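Outer surface protein (Bacillus cereus ATCC 14579, PDB 1X7F) is uncharacterised but probably hydrolyses glycosides of N-acetylmuramic acid 6-phosphate, as a 6-phospho-N-acetylmuramidase acting in the turnover of bacterial cell-wall sugars. Local coordinates at residues I143-S148 against E191-H196; L181-F186 against W239-I244; Y268-K273 against D373-W378. One frame throughout, in Å; residues are numbered along the deposited sequence.

Contacts 1 and 2 lie in the eight-stranded parallel barrel that forms the N-terminal part of the chain, and both use helix 183-195. Their centres are about 12 Å apart and their segments alternate along the chain; Ser148 of contact 1 and Tyr185 of contact 2 also meet directly. Contact 3 follows both in sequence and belongs to the C-terminal part, built on a mixed sheet. Its centre is about 15 Å from that of contact 2 and about 24 Å from that of contact 1. Contacts 2 and 3 meet through the hydroxyls of Tyr183 and Tyr374, so contact 2 lies at the interface between the barrel and the C-terminal part.

Contact 1: I143-S148 against E191-H196; sequences IELNVS and ERFKKH
Asn146, whose backbone O lies 4.1 Å from Phe193 CZ, makes the one side-chain hydrogen bond inside 143-148: its OD1 accepts from Ser148 N at 2.9 Å. The donor stands 39° out of the carbonyl plane, and the bond closes an Asx turn just as strand 142-146 ends. At the other end of the amide, Asn146 ND2 is held by Asp123 O, so both polar atoms of the side chain have partners. Val147 is the middle residue of this turn, and both its methyls reach the Phe193 ring.

The contact itself is apolar and centres on that ring. Val147 CG2 stands over one ring face in a CH-pi contact, 3.9 Å from the centroid and only 5° off the ring normal. The other methyl of Val147, CG1, is set anti to the backbone N (chi1 -172°) and lies on the same side of the ring, displaced outward past Phe193 CD1 and 3.8 Å from that atom. Leu145 approaches from a different side: its CB lies near the ring plane, 3.9 Å from Phe193 CZ, and the two side chains run at about a right angle. Val147 thus covers a face while Leu145 meets the far edge. Leu154 of helix 153-157 touches both Leu145 and Phe193 and joins the same buried cluster.

Leu145 faces the helix layer, whereas its neighbour Glu144 turns to the interior and forms a salt bridge with Arg57 of strand 55-62, which is not adjacent in the sheet. Successive strand residues directed in turn to the helices and to the interior are a feature of the TIM-type beta/alpha barrel.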
loop_
_atom_site.group_PDB
_atom_site.type_symbol
_atom_site.label_atom_id
_atom_site.label_comp_id
_atom_site.label_asym_id
_atom_site.label_seq_id
_atom_site.Cartn_x
_atom_site.Cartn_y
_atom_site.Cartn_z
ATOM N N ILE A 143 -10.106 7.347 -17.675
ATOM C CA ILE A 143 -9.021 6.811 -18.494
ATOM C C ILE A 143 -7.826 6.534 -17.594
ATOM O O ILE A 143 -7.164 7.464 -17.133
ATOM C CB ILE A 143 -8.628 7.774 -19.659
ATOM C CG1 ILE A 143 -9.860 8.279 -20.452
ATOM C CG2 ILE A 143 -7.578 7.119 -20.568
ATOM C CD1 ILE A 143 -10.741 7.201 -21.079
ATOM N N GLU A 144 -7.573 5.251 -17.334
ATOM C CA GLU A 144 -6.431 4.836 -16.519
ATOM C C GLU A 144 -5.155 4.690 -17.350
ATOM O O GLU A 144 -5.116 3.949 -18.330
ATOM C CB GLU A 144 -6.722 3.546 -15.754
ATOM C CG GLU A 144 -5.592 3.158 -14.808
ATOM C CD GLU A 144 -6.016 2.143 -13.775
ATOM O OE1 GLU A 144 -6.358 2.546 -12.650
ATOM O OE2 GLU A 144 -6.007 0.940 -14.078
ATOM N N LEU A 145 -4.120 5.418 -16.949
ATOM C CA LEU A 145 -2.838 5.378 -17.631
ATOM C C LEU A 145 -1.857 4.473 -16.885
ATOM O O LEU A 145 -2.003 4.231 -15.683
ATOM C CB LEU A 145 -2.252 6.786 -17.759
ATOM C CG LEU A 145 -3.088 7.883 -18.424
ATOM C CD1 LEU A 145 -2.404 9.205 -18.199
ATOM C CD2 LEU A 145 -3.296 7.628 -19.920
ATOM N N ASN A 146 -0.863 3.982 -17.614
ATOM C CA ASN A 146 0.212 3.190 -17.041
ATOM C C ASN A 146 1.205 4.122 -16.349
ATOM O O ASN A 146 1.838 4.953 -16.997
ATOM C CB ASN A 146 0.914 2.382 -18.155
ATOM C CG ASN A 146 1.801 1.258 -17.613
ATOM O OD1 ASN A 146 2.208 1.249 -16.442
ATOM N ND2 ASN A 146 2.084 0.295 -18.465
ATOM N N VAL A 147 1.342 3.982 -15.035
ATOM C CA VAL A 147 2.313 4.781 -14.267
ATOM C C VAL A 147 3.751 4.290 -14.490
ATOM O O VAL A 147 4.697 5.081 -14.406
ATOM C CB VAL A 147 1.961 4.819 -12.760
ATOM C CG1 VAL A 147 2.855 5.792 -11.995
ATOM C CG2 VAL A 147 0.527 5.258 -12.585
ATOM N N SER A 148 3.893 3.002 -14.835
ATOM C CA SER A 148 5.185 2.318 -14.844
ATOM C C SER A 148 6.198 2.711 -15.932
ATOM O O SER A 148 7.265 2.113 -16.008
ATOM C CB SER A 148 4.986 0.796 -14.833
ATOM O OG SER A 148 4.177 0.395 -13.741
ATOM N N GLU A 191 6.012 9.754 -8.665
ATOM C CA GLU A 191 6.140 11.203 -8.439
ATOM C C GLU A 191 5.693 12.059 -9.629
ATOM O O GLU A 191 5.342 13.224 -9.456
ATOM C CB GLU A 191 7.574 11.569 -8.046
ATOM C CG GLU A 191 7.837 11.478 -6.551
ATOM C CD GLU A 191 9.290 11.711 -6.183
ATOM O OE1 GLU A 191 9.555 12.049 -5.006
ATOM O OE2 GLU A 191 10.166 11.551 -7.063
ATOM N N ARG A 192 5.728 11.487 -10.829
ATOM C CA ARG A 192 5.212 12.158 -12.026
ATOM C C ARG A 192 3.709 12.380 -11.911
ATOM O O ARG A 192 3.209 13.455 -12.239
ATOM C CB ARG A 192 5.483 11.331 -13.283
ATOM C CG ARG A 192 6.902 11.357 -13.772
ATOM C CD ARG A 192 7.120 10.469 -14.991
ATOM N NE ARG A 192 8.494 10.516 -15.482
ATOM C CZ ARG A 192 9.008 11.520 -16.181
ATOM N NH1 ARG A 192 8.272 12.587 -16.476
ATOM N NH2 ARG A 192 10.270 11.463 -16.580
ATOM N N PHE A 193 3.010 11.345 -11.449
ATOM C CA PHE A 193 1.560 11.358 -11.334
ATOM C C PHE A 193 1.085 12.174 -10.139
ATOM O O PHE A 193 0.029 12.809 -10.188
ATOM C CB PHE A 193 1.023 9.919 -11.308
ATOM C CG PHE A 193 0.777 9.355 -12.678
ATOM C CD1 PHE A 193 1.839 9.137 -13.559
ATOM C CD2 PHE A 193 -0.519 9.087 -13.106
ATOM C CE1 PHE A 193 1.615 8.647 -14.845
ATOM C CE2 PHE A 193 -0.756 8.602 -14.389
ATOM C CZ PHE A 193 0.320 8.377 -15.263
ATOM N N LYS A 194 1.890 12.165 -9.081
ATOM C CA LYS A 194 1.650 12.968 -7.880
ATOM C C LYS A 194 1.863 14.462 -8.163
ATOM O O LYS A 194 1.077 15.308 -7.727
ATOM C CB LYS A 194 2.570 12.481 -6.750
ATOM C CG LYS A 194 2.334 13.135 -5.410
ATOM C CD LYS A 194 1.363 12.344 -4.556
ATOM C CE LYS A 194 0.980 13.161 -3.331
ATOM N NZ LYS A 194 0.404 12.298 -2.271
ATOM N N LYS A 195 2.918 14.782 -8.912
ATOM C CA LYS A 195 3.193 16.160 -9.313
ATOM C C LYS A 195 1.975 16.813 -9.978
ATOM O O LYS A 195 1.717 17.999 -9.778
ATOM C CB LYS A 195 4.400 16.235 -10.258
ATOM C CG LYS A 195 5.048 17.617 -10.287
ATOM C CD LYS A 195 5.324 18.117 -11.700
ATOM C CE LYS A 195 6.720 17.739 -12.180
ATOM N NZ LYS A 195 7.212 18.681 -13.230
ATOM N N HIS A 196 1.236 16.030 -10.759
ATOM C CA HIS A 196 0.076 16.526 -11.494
ATOM C C HIS A 196 -1.255 16.237 -10.801
ATOM O O HIS A 196 -2.319 16.414 -11.397
ATOM C CB HIS A 196 0.081 15.958 -12.912
ATOM C CG HIS A 196 1.216 16.455 -13.752
ATOM N ND1 HIS A 196 1.228 17.713 -14.314
ATOM C CD2 HIS A 196 2.384 15.871 -14.110
ATOM C CE1 HIS A 196 2.349 17.878 -14.993
ATOM N NE2 HIS A 196 3.069 16.777 -14.885
#

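Contact 2: L181-F186 against W239-I244; sequences LPYDYF and WATGLI
The backbones of 181-186 and 239-244 stay well apart, the closest CA atoms, those of Phe186 and Leu243, being 9.8 Å from each other, so only side chains bridge the gap. In the TIM-type barrel this joins two successive helices of the outer layer: the start of helix 183-195 meets the end of helix 231-240 and the loop after it. Pro182 is the N-cap residue of the first helix, and its O receives Phe186 N. The second helix gives way at Gly242, which has a positive phi of 73°.

Thr241 lies at that exit and forms an ST turn. With OG1 placed between the backbone N and the carbonyl carbon (chi1 61°), the hydroxyl accepts from Leu243 N at 3.2 Å and is also bonded to Leu238 O. The same torsion directs CG2 to the facing helix, where it lies near the ring planes of two aromatic residues. Thr241 CG2 is 4.0 Å from Tyr183 OH and 4.3 Å from Phe186 CE2, meeting both rings at the edge.

Tyr183 OH has its polar partner in the C-terminal part of the chain, where it is hydrogen-bonded to Tyr374 OH. Phe186, whose ring stacks with that of His171, points its far end at Ile244: Phe186 CZ touches two successive carbons of that side chain, Ile244 CG1 at 3.8 Å and CD1 at 3.9 Å.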
loop_
_atom_site.group_PDB
_atom_site.type_symbol
_atom_site.label_atom_id
_atom_site.label_comp_id
_atom_site.label_asym_id
_atom_site.label_seq_id
_atom_site.Cartn_x
_atom_site.Cartn_y
_atom_site.Cartn_z
ATOM N N LEU A 181 9.458 -3.800 -10.575
ATOM C CA LEU A 181 10.164 -2.509 -10.594
ATOM C C LEU A 181 11.138 -2.359 -9.422
ATOM O O LEU A 181 10.835 -2.825 -8.319
ATOM C CB LEU A 181 9.168 -1.331 -10.570
ATOM C CG LEU A 181 8.102 -1.282 -11.675
ATOM C CD1 LEU A 181 7.301 0.025 -11.604
ATOM C CD2 LEU A 181 8.724 -1.513 -13.079
ATOM N N PRO A 182 12.291 -1.719 -9.656
ATOM C CA PRO A 182 13.188 -1.335 -8.565
ATOM C C PRO A 182 12.644 -0.112 -7.854
ATOM O O PRO A 182 11.853 0.651 -8.430
ATOM C CB PRO A 182 14.517 -1.011 -9.279
ATOM C CG PRO A 182 14.122 -0.587 -10.657
ATOM C CD PRO A 182 12.854 -1.355 -10.978
ATOM N N TYR A 183 13.070 0.065 -6.608
ATOM C CA TYR A 183 12.520 1.103 -5.766
ATOM C C TYR A 183 12.663 2.528 -6.322
ATOM O O TYR A 183 11.679 3.251 -6.420
ATOM C CB TYR A 183 13.088 1.033 -4.335
ATOM C CG TYR A 183 12.386 2.013 -3.433
ATOM C CD1 TYR A 183 11.088 1.762 -2.993
ATOM C CD2 TYR A 183 12.999 3.209 -3.054
ATOM C CE1 TYR A 183 10.432 2.657 -2.176
ATOM C CE2 TYR A 183 12.347 4.122 -2.230
ATOM C CZ TYR A 183 11.069 3.841 -1.802
ATOM O OH TYR A 183 10.413 4.729 -1.001
ATOM N N ASP A 184 13.876 2.949 -6.649
ATOM C CA ASP A 184 14.065 4.336 -7.092
ATOM C C ASP A 184 13.301 4.645 -8.387
ATOM O O ASP A 184 12.758 5.739 -8.532
ATOM C CB ASP A 184 15.553 4.695 -7.228
ATOM C CG ASP A 184 16.277 4.782 -5.876
ATOM O OD1 ASP A 184 15.645 5.036 -4.814
ATOM O OD2 ASP A 184 17.514 4.619 -5.790
ATOM N N TYR A 185 13.270 3.691 -9.319
ATOM C CA TYR A 185 12.521 3.859 -10.563
ATOM C C TYR A 185 11.023 4.018 -10.273
ATOM O O TYR A 185 10.367 4.910 -10.819
ATOM C CB TYR A 185 12.795 2.693 -11.541
ATOM C CG TYR A 185 12.007 2.758 -12.835
ATOM C CD1 TYR A 185 12.453 3.536 -13.907
ATOM C CD2 TYR A 185 10.813 2.042 -12.990
ATOM C CE1 TYR A 185 11.740 3.600 -15.092
ATOM C CE2 TYR A 185 10.082 2.105 -14.177
ATOM C CZ TYR A 185 10.547 2.893 -15.216
ATOM O OH TYR A 185 9.838 2.967 -16.393
ATOM N N PHE A 186 10.500 3.142 -9.412
ATOM C CA PHE A 186 9.095 3.146 -8.996
ATOM C C PHE A 186 8.653 4.487 -8.401
ATOM O O PHE A 186 7.532 4.951 -8.646
ATOM C CB PHE A 186 8.871 2.009 -7.993
ATOM C CG PHE A 186 7.609 2.140 -7.176
ATOM C CD1 PHE A 186 6.402 1.627 -7.649
ATOM C CD2 PHE A 186 7.628 2.771 -5.939
ATOM C CE1 PHE A 186 5.245 1.743 -6.908
ATOM C CE2 PHE A 186 6.460 2.890 -5.183
ATOM C CZ PHE A 186 5.270 2.372 -5.674
ATOM N N TRP A 239 1.499 2.728 0.814
ATOM C CA TRP A 239 0.895 3.898 1.434
ATOM C C TRP A 239 1.911 4.766 2.158
ATOM O O TRP A 239 1.771 5.988 2.162
ATOM C CB TRP A 239 -0.254 3.519 2.386
ATOM C CG TRP A 239 -1.533 3.090 1.694
ATOM C CD1 TRP A 239 -2.096 3.646 0.573
ATOM C CD2 TRP A 239 -2.440 2.060 2.122
ATOM N NE1 TRP A 239 -3.269 3.001 0.260
ATOM C CE2 TRP A 239 -3.509 2.026 1.196
ATOM C CE3 TRP A 239 -2.455 1.150 3.197
ATOM C CZ2 TRP A 239 -4.569 1.115 1.298
ATOM C CZ3 TRP A 239 -3.513 0.248 3.299
ATOM C CH2 TRP A 239 -4.541 0.228 2.340
ATOM N N ALA A 240 2.932 4.153 2.760
ATOM C CA ALA A 240 3.981 4.925 3.460
ATOM C C ALA A 240 4.863 5.776 2.536
ATOM O O ALA A 240 5.480 6.725 2.995
ATOM C CB ALA A 240 4.857 4.011 4.358
ATOM N N THR A 241 4.946 5.432 1.249
ATOM C CA THR A 241 5.718 6.255 0.294
ATOM C C THR A 241 5.100 7.657 0.163
ATOM O O THR A 241 5.783 8.616 -0.180
ATOM C CB THR A 241 5.827 5.591 -1.112
ATOM O OG1 THR A 241 4.518 5.417 -1.667
ATOM C CG2 THR A 241 6.422 4.158 -1.051
ATOM N N GLY A 242 3.811 7.771 0.479
ATOM C CA GLY A 242 3.041 8.985 0.196
ATOM C C GLY A 242 2.705 9.191 -1.279
ATOM O O GLY A 242 2.166 10.231 -1.650
ATOM N N LEU A 243 3.016 8.211 -2.128
ATOM C CA LEU A 243 2.880 8.402 -3.575
ATOM C C LEU A 243 1.817 7.510 -4.218
ATOM O O LEU A 243 1.586 7.589 -5.427
ATOM C CB LEU A 243 4.238 8.205 -4.279
ATOM C CG LEU A 243 5.403 9.143 -3.908
ATOM C CD1 LEU A 243 6.649 8.774 -4.706
ATOM C CD2 LEU A 243 5.069 10.642 -4.079
ATOM N N ILE A 244 1.187 6.661 -3.413
ATOM C CA ILE A 244 0.221 5.689 -3.904
ATOM C C ILE A 244 -1.051 5.875 -3.115
ATOM O O ILE A 244 -1.018 5.911 -1.886
ATOM C CB ILE A 244 0.769 4.217 -3.792
ATOM C CG1 ILE A 244 2.035 4.012 -4.649
ATOM C CG2 ILE A 244 -0.304 3.173 -4.178
ATOM C CD1 ILE A 244 1.815 4.154 -6.208
#

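Contact 3: Y268-K273 against D373-W378; sequences YMLQLK and DYVGAW
Leu270 and Val375 carry the apolar part of this contact, methyl against methyl. Leu270 CD2 lies 3.6 Å from Val375 CG2, with the two side chains crossing at about a right angle. The CG of Leu270 is anti to the backbone N (chi1 -172°), which extends the side chain toward the facing loop. Two looser approaches flank this point: Leu272 CD1 comes within 4.5 Å of Val375 CG2, and Leu270 CD2 is equally near to Tyr374 CB. Val375 CG2 thus packs on Leu270 and lies more loosely by Leu272, the two leucines being two residues apart in the chain and pointing the same way. Phe381 of strand 380-384 touches Leu272 and Val375 as well and extends the apolar patch.

No hydrogen bond links the segments. The backbone bends at Val375, the centre of an inverse gamma turn, where Gly376 N makes a weak bond to Tyr374 O at 3.2 Å. Val375 O accepts a hydrogen bond from Arg295 NH2. The ring of Tyr374 leads away from the leucines toward the barrel, where its hydroxyl is hydrogen-bonded to His237 NE2 and the two rings meet with their planes at about 60°.

Backbone bonds of Leu270 and Leu272 to Thr382 pair strand 270-276 in parallel with strand 380-384, while strand 358-364 runs antiparallel on its other side. Segment 373-378 belongs to the link between these two neighbours: a connection between two antiparallel strands that skips the strand lying between them in the mixed sheet, with its loop packing on that middle strand.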
loop_
_atom_site.group_PDB
_atom_site.type_symbol
_atom_site.label_atom_id
_atom_site.label_comp_id
_atom_site.label_asym_id
_atom_site.label_seq_id
_atom_site.Cartn_x
_atom_site.Cartn_y
_atom_site.Cartn_z
ATOM N N TYR A 268 -3.932 5.697 6.551
ATOM C CA TYR A 268 -3.511 7.093 6.638
ATOM C C TYR A 268 -2.491 7.344 7.764
ATOM O O TYR A 268 -2.160 8.491 8.066
ATOM C CB TYR A 268 -4.746 7.999 6.825
ATOM C CG TYR A 268 -5.887 7.678 5.870
ATOM C CD1 TYR A 268 -6.970 6.892 6.280
ATOM C CD2 TYR A 268 -5.874 8.145 4.554
ATOM C CE1 TYR A 268 -8.016 6.588 5.403
ATOM C CE2 TYR A 268 -6.914 7.850 3.673
ATOM C CZ TYR A 268 -7.983 7.071 4.100
ATOM O OH TYR A 268 -9.014 6.778 3.224
ATOM N N MET A 269 -2.010 6.263 8.375
ATOM C CA MET A 269 -0.878 6.286 9.306
ATOM C C MET A 269 -0.082 4.994 9.437
ATOM O O MET A 269 -0.635 3.908 9.465
ATOM C CB MET A 269 -1.290 6.774 10.676
ATOM C CG MET A 269 -0.093 7.272 11.463
ATOM S SD MET A 269 -0.574 7.425 13.136
ATOM C CE MET A 269 -1.491 5.892 13.328
ATOM N N LEU A 270 1.230 5.147 9.550
ATOM C CA LEU A 270 2.144 4.032 9.719
ATOM C C LEU A 270 1.947 3.306 11.049
ATOM O O LEU A 270 1.929 3.937 12.108
ATOM C CB LEU A 270 3.577 4.522 9.604
ATOM C CG LEU A 270 4.691 3.468 9.569
ATOM C CD1 LEU A 270 4.537 2.513 8.374
ATOM C CD2 LEU A 270 6.009 4.200 9.501
ATOM N N GLN A 271 1.786 1.983 10.974
ATOM C CA GLN A 271 1.614 1.127 12.147
ATOM C C GLN A 271 2.698 0.058 12.105
ATOM O O GLN A 271 2.765 -0.728 11.160
ATOM C CB GLN A 271 0.238 0.457 12.173
ATOM C CG GLN A 271 -0.963 1.384 12.054
ATOM C CD GLN A 271 -2.270 0.619 11.931
ATOM O OE1 GLN A 271 -2.529 -0.030 10.900
ATOM N NE2 GLN A 271 -3.107 0.697 12.972
ATOM N N LEU A 272 3.547 0.040 13.123
ATOM C CA LEU A 272 4.688 -0.867 13.161
ATOM C C LEU A 272 4.362 -1.994 14.112
ATOM O O LEU A 272 4.095 -1.748 15.299
ATOM C CB LEU A 272 5.947 -0.128 13.628
ATOM C CG LEU A 272 6.375 1.066 12.749
ATOM C CD1 LEU A 272 7.462 1.889 13.457
ATOM C CD2 LEU A 272 6.854 0.609 11.338
ATOM N N LYS A 273 4.361 -3.222 13.590
ATOM C CA LYS A 273 4.149 -4.403 14.428
ATOM C C LYS A 273 5.321 -4.596 15.410
ATOM O O LYS A 273 6.490 -4.707 15.000
ATOM C CB LYS A 273 3.927 -5.643 13.565
ATOM C CG LYS A 273 3.674 -6.895 14.374
ATOM C CD LYS A 273 2.804 -7.883 13.640
ATOM C CE LYS A 273 2.485 -9.069 14.541
ATOM N NZ LYS A 273 1.893 -10.213 13.793
ATOM N N ASP A 373 12.385 3.595 7.755
ATOM C CA ASP A 373 12.876 4.653 6.889
ATOM C C ASP A 373 11.791 5.674 6.519
ATOM O O ASP A 373 12.102 6.776 6.072
ATOM C CB ASP A 373 13.465 4.052 5.605
ATOM C CG ASP A 373 14.703 3.180 5.860
ATOM O OD1 ASP A 373 15.272 3.191 6.980
ATOM O OD2 ASP A 373 15.175 2.441 4.969
ATOM N N TYR A 374 10.524 5.300 6.687
ATOM C CA TYR A 374 9.408 6.211 6.440
ATOM C C TYR A 374 9.012 7.047 7.666
ATOM O O TYR A 374 8.163 7.939 7.564
ATOM C CB TYR A 374 8.214 5.453 5.818
ATOM C CG TYR A 374 8.637 4.824 4.520
ATOM C CD1 TYR A 374 9.147 3.526 4.494
ATOM C CD2 TYR A 374 8.625 5.556 3.336
ATOM C CE1 TYR A 374 9.597 2.957 3.314
ATOM C CE2 TYR A 374 9.072 4.991 2.145
ATOM C CZ TYR A 374 9.557 3.691 2.153
ATOM O OH TYR A 374 10.004 3.111 1.004
ATOM N N VAL A 375 9.636 6.768 8.814
ATOM C CA VAL A 375 9.500 7.635 9.979
ATOM C C VAL A 375 10.539 8.747 9.867
ATOM O O VAL A 375 11.650 8.630 10.375
ATOM C CB VAL A 375 9.640 6.884 11.345
ATOM C CG1 VAL A 375 9.306 7.831 12.499
ATOM C CG2 VAL A 375 8.735 5.660 11.402
ATOM N N GLY A 376 10.179 9.821 9.177
ATOM C CA GLY A 376 11.072 10.964 9.071
ATOM C C GLY A 376 10.850 11.997 10.162
ATOM O O GLY A 376 10.138 11.753 11.152
ATOM N N ALA A 377 11.472 13.155 9.968
ATOM C CA ALA A 377 11.321 14.297 10.845
ATOM C C ALA A 377 9.839 14.660 11.010
ATOM O O ALA A 377 9.175 14.989 10.034
ATOM C CB ALA A 377 12.116 15.477 10.286
ATOM N N TRP A 378 9.335 14.562 12.243
ATOM C CA TRP A 378 7.952 14.968 12.609
ATOM C C TRP A 378 6.828 13.969 12.241
ATOM O O TRP A 378 5.643 14.272 12.398
ATOM C CB TRP A 378 7.609 16.366 12.065
ATOM C CG TRP A 378 8.491 17.482 12.576
ATOM C CD1 TRP A 378 9.187 18.392 11.818
ATOM C CD2 TRP A 378 8.750 17.827 13.947
ATOM N NE1 TRP A 378 9.859 19.273 12.630
ATOM C CE2 TRP A 378 9.609 18.956 13.940
ATOM C CE3 TRP A 378 8.339 17.301 15.187
ATOM C CZ2 TRP A 378 10.073 19.560 15.122
ATOM C CZ3 TRP A 378 8.807 17.900 16.368
ATOM C CH2 TRP A 378 9.663 19.020 16.319
#